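Side-chain contacts in cell division protein FtsX (Streptococcus pneumoniae, PDB 6HE6), which forms part of the FtsEX ABC transporter, working in cell division and in keeping normal growth and cell shape, with this extracellular domain interacting with the peptidoglycan hydrolase PcsB: residues K47-S50 against T51-S54; E65-T68 against E69-D73. All coordinates share one frame; numbering follows the deposited sequence.

Contact 1: K47-S50 against T51-S54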
ATOM      1  N   LYS A  47       0.392 -10.308  -5.420  1.00 49.14           N
ATOM      2  CA  LYS A  47      -0.284 -11.556  -5.061  1.00 60.87           C
ATOM      3  C   LYS A  47       0.161 -12.738  -5.924  1.00 71.07           C
ATOM      4  O   LYS A  47       0.096 -13.889  -5.472  1.00 77.31           O
ATOM      5  CB  LYS A  47      -1.805 -11.346  -5.164  1.00 60.66           C
ATOM      6  CG  LYS A  47      -2.664 -12.250  -4.290  1.00 67.36           C
ATOM      7  CD  LYS A  47      -2.544 -11.879  -2.836  1.00 57.76           C
ATOM      8  CE  LYS A  47      -2.856 -13.024  -1.883  1.00 59.19           C
ATOM      9  NZ  LYS A  47      -4.290 -13.157  -1.605  1.00 65.23           N
ATOM     10  N   ASN A  48       0.639 -12.483  -7.140  1.00 68.52           N
ATOM     11  CA  ASN A  48       1.096 -13.548  -8.022  1.00 71.13           C
ATOM     12  C   ASN A  48       2.487 -14.060  -7.681  1.00 68.81           C
ATOM     13  O   ASN A  48       2.896 -15.082  -8.235  1.00 73.58           O
ATOM     14  CB  ASN A  48       1.089 -13.069  -9.474  1.00 79.41           C
ATOM     15  CG  ASN A  48      -0.272 -13.185 -10.115  1.00 89.41           C
ATOM     16  OD1 ASN A  48      -1.159 -13.865  -9.597  1.00 92.59           O
ATOM     17  ND2 ASN A  48      -0.445 -12.526 -11.256  1.00 92.20           N
ATOM     18  N   MET A  49       3.228 -13.377  -6.813  1.00 59.69           N
ATOM     19  CA  MET A  49       4.557 -13.842  -6.444  1.00 58.80           C
ATOM     20  C   MET A  49       4.467 -15.059  -5.534  1.00 63.29           C
ATOM     21  O   MET A  49       3.782 -15.032  -4.509  1.00 62.84           O
ATOM     22  CB  MET A  49       5.337 -12.732  -5.753  1.00 52.09           C
ATOM     23  CG  MET A  49       5.495 -11.473  -6.569  1.00 59.82           C
ATOM     24  SD  MET A  49       6.509 -10.305  -5.644  1.00 63.24           S
ATOM     25  CE  MET A  49       6.516  -8.896  -6.777  1.00 53.11           C
ATOM     26  N   SER A  50       5.184 -16.124  -5.901  1.00 64.34           N
ATOM     27  CA  SER A  50       5.070 -17.379  -5.166  1.00 67.77           C
ATOM     28  C   SER A  50       5.544 -17.258  -3.724  1.00 60.40           C
ATOM     29  O   SER A  50       5.087 -18.024  -2.868  1.00 63.09           O
ATOM     30  CB  SER A  50       5.862 -18.484  -5.878  1.00 72.85           C
ATOM     31  OG  SER A  50       7.061 -17.967  -6.411  1.00 82.01           O
ATOM     32  N   THR A  51       6.434 -16.320  -3.425  1.00 64.83           N
ATOM     33  CA  THR A  51       6.960 -16.185  -2.075  1.00 61.13           C
ATOM     34  C   THR A  51       6.181 -15.211  -1.189  1.00 62.32           C
ATOM     35  O   THR A  51       6.614 -14.963  -0.059  1.00 62.38           O
ATOM     36  CB  THR A  51       8.416 -15.749  -2.128  1.00 59.26           C
ATOM     37  OG1 THR A  51       8.516 -14.574  -2.927  1.00 64.33           O
ATOM     38  CG2 THR A  51       9.281 -16.848  -2.757  1.00 63.18           C
ATOM     39  N   VAL A  52       5.036 -14.661  -1.639  1.00 54.56           N
ATOM     40  CA  VAL A  52       4.234 -13.778  -0.790  1.00 51.57           C
ATOM     41  C   VAL A  52       3.018 -14.515  -0.236  1.00 52.74           C
ATOM     42  O   VAL A  52       2.344 -15.273  -0.947  1.00 53.91           O
ATOM     43  CB  VAL A  52       3.800 -12.503  -1.535  1.00 58.79           C
ATOM     44  CG1 VAL A  52       4.980 -11.853  -2.211  1.00 48.65           C
ATOM     45  CG2 VAL A  52       2.749 -12.829  -2.541  1.00 72.89           C
ATOM     46  N   LYS A  53       2.716 -14.275   1.041  1.00 55.58           N
ATOM     47  CA  LYS A  53       1.581 -14.935   1.677  1.00 59.90           C
ATOM     48  C   LYS A  53       0.328 -14.066   1.727  1.00 54.20           C
ATOM     49  O   LYS A  53      -0.787 -14.588   1.614  1.00 53.68           O
ATOM     50  CB  LYS A  53       1.940 -15.387   3.100  1.00 60.13           C
ATOM     51  CG  LYS A  53       0.738 -16.020   3.847  1.00 73.26           C
ATOM     52  CD  LYS A  53       1.051 -16.509   5.264  1.00 80.19           C
ATOM     53  CE  LYS A  53       0.559 -17.953   5.441  1.00 90.53           C
ATOM     54  NZ  LYS A  53       1.145 -18.657   6.625  1.00 88.21           N
ATOM     55  N   SER A  54       0.468 -12.758   1.913  1.00 52.38           N
ATOM     56  CA  SER A  54      -0.697 -11.885   1.967  1.00 55.55           C
ATOM     57  C   SER A  54      -0.289 -10.475   1.557  1.00 56.41           C
ATOM     58  O   SER A  54       0.861 -10.068   1.741  1.00 54.20           O
ATOM     59  CB  SER A  54      -1.312 -11.879   3.370  1.00 52.63           C
ATOM     60  OG  SER A  54      -0.424 -11.266   4.287  1.00 49.32           O
TER
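M49 O is met twice by V52, by its amide from above the carbonyl plane and by a methyl. The amide makes the closing bond of a type I beta turn from M49 to V52: V52 N donates to M49 O over 3.2 Å, nearly straight at the hydrogen (170°) but rising 56° out of the carbonyl plane, away from the lone pairs. The turn carries the chain from helix 41-47 into edge strand 52-58 of the four-stranded antiparallel sheet. S50 and T51 hold the two central positions of the turn.

The second approach comes from V52 CG2, 3.1 Å from M49 O, a tight fit for a methyl against a carbonyl oxygen. The torsion explains it: CG2 stands between the backbone N and the carbonyl carbon of V52, while CG1 lies anti to that carbon (chi1 -50°) and is left to meet the methionine. The two side chains run at a slant to each other. The M49 chain is extended beyond CG, and its sulfur, SD, comes within 4.1 Å of V52 CG1.

Both apolar groups also reach across the fold, M49 touching D105 and V52 touching I102, so the turn rests against helix 99-107. V52 meets V91 on the neighbouring strand as well. Just past the turn, a classic beta bulge sets K53 and S54 together opposite E92 of strand 88-93, and S54 OG is hydrogen-bonded to the carboxylate of E92. On the exposed side, the K47 chain starts away from the strand, but its far part returns toward it, CE lying 4.4 Å from K53 O. At the root of the apolar pair, M49 CB lies 3.7 Å from V52 CG1.

Contact 2: E65-T68 against E69-D73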
ATOM      1  N   GLU A  65      -3.978   8.411  10.656  1.00 60.20           N
ATOM      2  CA  GLU A  65      -4.707   8.184  11.903  1.00 61.72           C
ATOM      3  C   GLU A  65      -3.859   7.399  12.895  1.00 55.52           C
ATOM      4  O   GLU A  65      -3.767   7.763  14.070  1.00 56.11           O
ATOM      5  CB  GLU A  65      -6.016   7.455  11.632  1.00 66.12           C
ATOM      6  CG  GLU A  65      -6.745   7.953  10.409  1.00 82.37           C
ATOM      7  CD  GLU A  65      -6.764   9.467  10.309  1.00 96.00           C
ATOM      8  OE1 GLU A  65      -7.102  10.119  11.322  1.00 99.02           O
ATOM      9  OE2 GLU A  65      -6.439  10.002   9.219  1.00 97.19           O
ATOM     10  N   LYS A  66      -3.233   6.310  12.439  1.00 60.76           N
ATOM     11  CA  LYS A  66      -2.402   5.523  13.346  1.00 60.60           C
ATOM     12  C   LYS A  66      -1.239   6.345  13.881  1.00 57.40           C
ATOM     13  O   LYS A  66      -0.900   6.252  15.067  1.00 53.60           O
ATOM     14  CB  LYS A  66      -1.888   4.265  12.660  1.00 55.62           C
ATOM     15  CG  LYS A  66      -2.925   3.156  12.593  1.00 73.94           C
ATOM     16  CD  LYS A  66      -3.560   2.902  13.956  1.00 80.70           C
ATOM     17  CE  LYS A  66      -4.894   2.163  13.808  1.00 85.62           C
ATOM     18  NZ  LYS A  66      -6.061   3.103  13.759  1.00 87.69           N
ATOM     19  N   LEU A  67      -0.620   7.163  13.029  1.00 56.67           N
ATOM     20  CA  LEU A  67       0.461   8.030  13.500  1.00 60.45           C
ATOM     21  C   LEU A  67      -0.022   8.967  14.610  1.00 62.91           C
ATOM     22  O   LEU A  67       0.657   9.138  15.628  1.00 65.47           O
ATOM     23  CB  LEU A  67       1.055   8.824  12.327  1.00 71.24           C
ATOM     24  CG  LEU A  67       2.367   8.348  11.694  1.00 79.82           C
ATOM     25  CD1 LEU A  67       2.749   9.250  10.535  1.00 80.06           C
ATOM     26  CD2 LEU A  67       3.491   8.351  12.715  1.00 79.72           C
ATOM     27  N   THR A  68      -1.200   9.582  14.443  1.00 60.73           N
ATOM     28  CA  THR A  68      -1.710  10.448  15.500  1.00 56.96           C
ATOM     29  C   THR A  68      -2.052   9.643  16.748  1.00 58.73           C
ATOM     30  O   THR A  68      -1.898  10.138  17.877  1.00 58.63           O
ATOM     31  CB  THR A  68      -2.925  11.231  15.004  1.00 56.83           C
ATOM     32  OG1 THR A  68      -4.002  10.333  14.702  1.00 52.38           O
ATOM     33  CG2 THR A  68      -2.562  12.037  13.774  1.00 62.53           C
ATOM     34  N   GLU A  69      -2.475   8.397  16.562  1.00 48.36           N
ATOM     35  CA  GLU A  69      -2.772   7.511  17.684  1.00 56.36           C
ATOM     36  C   GLU A  69      -1.514   7.148  18.475  1.00 59.50           C
ATOM     37  O   GLU A  69      -1.552   7.071  19.711  1.00 57.15           O
ATOM     38  CB  GLU A  69      -3.434   6.244  17.153  1.00 55.61           C
ATOM     39  CG  GLU A  69      -4.655   5.786  17.892  1.00 64.79           C
ATOM     40  CD  GLU A  69      -5.359   4.650  17.162  1.00 68.98           C
ATOM     41  OE1 GLU A  69      -6.356   4.913  16.440  1.00 68.74           O
ATOM     42  OE2 GLU A  69      -4.878   3.498  17.295  1.00 70.04           O
ATOM     43  N   ILE A  70      -0.407   6.888  17.780  1.00 55.31           N
ATOM     44  CA  ILE A  70       0.835   6.422  18.411  1.00 61.16           C
ATOM     45  C   ILE A  70       1.625   7.587  19.026  1.00 66.23           C
ATOM     46  O   ILE A  70       2.004   7.544  20.201  1.00 64.36           O
ATOM     47  CB  ILE A  70       1.678   5.622  17.376  1.00 62.01           C
ATOM     48  CG1 ILE A  70       1.003   4.280  17.008  1.00 65.23           C
ATOM     49  CG2 ILE A  70       3.079   5.342  17.886  1.00 64.77           C
ATOM     50  CD1 ILE A  70       1.807   3.464  15.982  1.00 66.55           C
ATOM     51  N   MET A  71       1.884   8.644  18.256  1.00 78.74           N
ATOM     52  CA  MET A  71       2.509   9.844  18.796  1.00 82.63           C
ATOM     53  C   MET A  71       1.448  10.676  19.515  1.00 83.60           C
ATOM     54  O   MET A  71       0.300  10.264  19.676  1.00 92.13           O
ATOM     55  CB  MET A  71       3.192  10.657  17.687  1.00 82.32           C
ATOM     56  CG  MET A  71       4.153   9.907  16.729  1.00 88.75           C
ATOM     57  SD  MET A  71       5.554   9.032  17.477  1.00101.15           S
ATOM     58  CE  MET A  71       6.910   9.554  16.427  1.00108.53           C
ATOM     59  N   GLY A  72       1.821  11.869  19.944  1.00 90.09           N
ATOM     60  CA  GLY A  72       0.835  12.758  20.530  1.00104.64           C
ATOM     61  C   GLY A  72      -0.355  13.086  19.635  1.00106.65           C
ATOM     62  O   GLY A  72      -0.575  12.459  18.597  1.00105.58           O
ATOM     63  N   ASP A  73      -1.128  14.085  20.054  1.00106.22           N
ATOM     64  CA  ASP A  73      -2.291  14.665  19.380  1.00105.23           C
ATOM     65  C   ASP A  73      -2.171  14.776  17.850  1.00 91.64           C
ATOM     66  O   ASP A  73      -1.086  14.590  17.288  1.00 94.69           O
ATOM     67  CB  ASP A  73      -2.523  16.038  20.057  1.00115.99           C
ATOM     68  CG  ASP A  73      -3.483  16.938  19.312  1.00125.75           C
ATOM     69  OD1 ASP A  73      -4.585  16.465  18.959  1.00129.56           O
ATOM     70  OD2 ASP A  73      -3.145  18.121  19.075  1.00126.30           O
TER
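K66 and E69, one turn apart near the end of helix 60-70, lie side by side and point the same way, forming a salt bridge on the exposed surface. K66 NZ reaches E69 OE1 at 3.2 Å from above the carboxylate plane, 37° out of it. Bends at chi2 and chi4 lay the lysine alongside the acid, with K66 CD 3.6 Å from E69 OE2.

The close-packed part is the backbone beneath. The carbonyl oxygen of E65, whose side chain lies near the bound dodecane-trimethylamine, is gripped twice: E69 N donates to E65 O over 2.9 Å, and T68 OG1 over 2.7 Å, with the hydroxyl tilted 25° from the carbonyl plane. A chi1 of 64° at T68 sets its hydroxyl back toward the preceding turn. Helical i+4 bonds continue from I70 N to K66 O (2.8 Å) and from M71 N to L67 O (2.9 Å). I70 CG1 rests against K66 O at 3.4 Å.

Beyond this the contact slackens. L67 CD2 and M71 CG approach only to 4.4 Å on the surface, and the backbone departs from helical geometry at M71. A single surface salt bridge, met off the carboxylate plane, probably adds only modest electrostatic support to a helix end held mainly by its i+4 backbone bonds.

How the contacts relate
From the N terminus, the chain leaves helix 41-47 and first meets contact 1, where the turn at 49-52 closes the short connection into strand 52-58. That strand then runs along the edge of the sheet and leads into helix 60-70, whose C-terminal end holds contact 2. The two are therefore in series and neither nest nor cross. They lie on opposite sides of the chain's centre, with centres 31 Å apart and nearest atoms about 17 Å apart, and do not touch. Contact 1 joins a helix to the sheet, whereas contact 2 stays within one helix and its exit toward the ligand-bearing region.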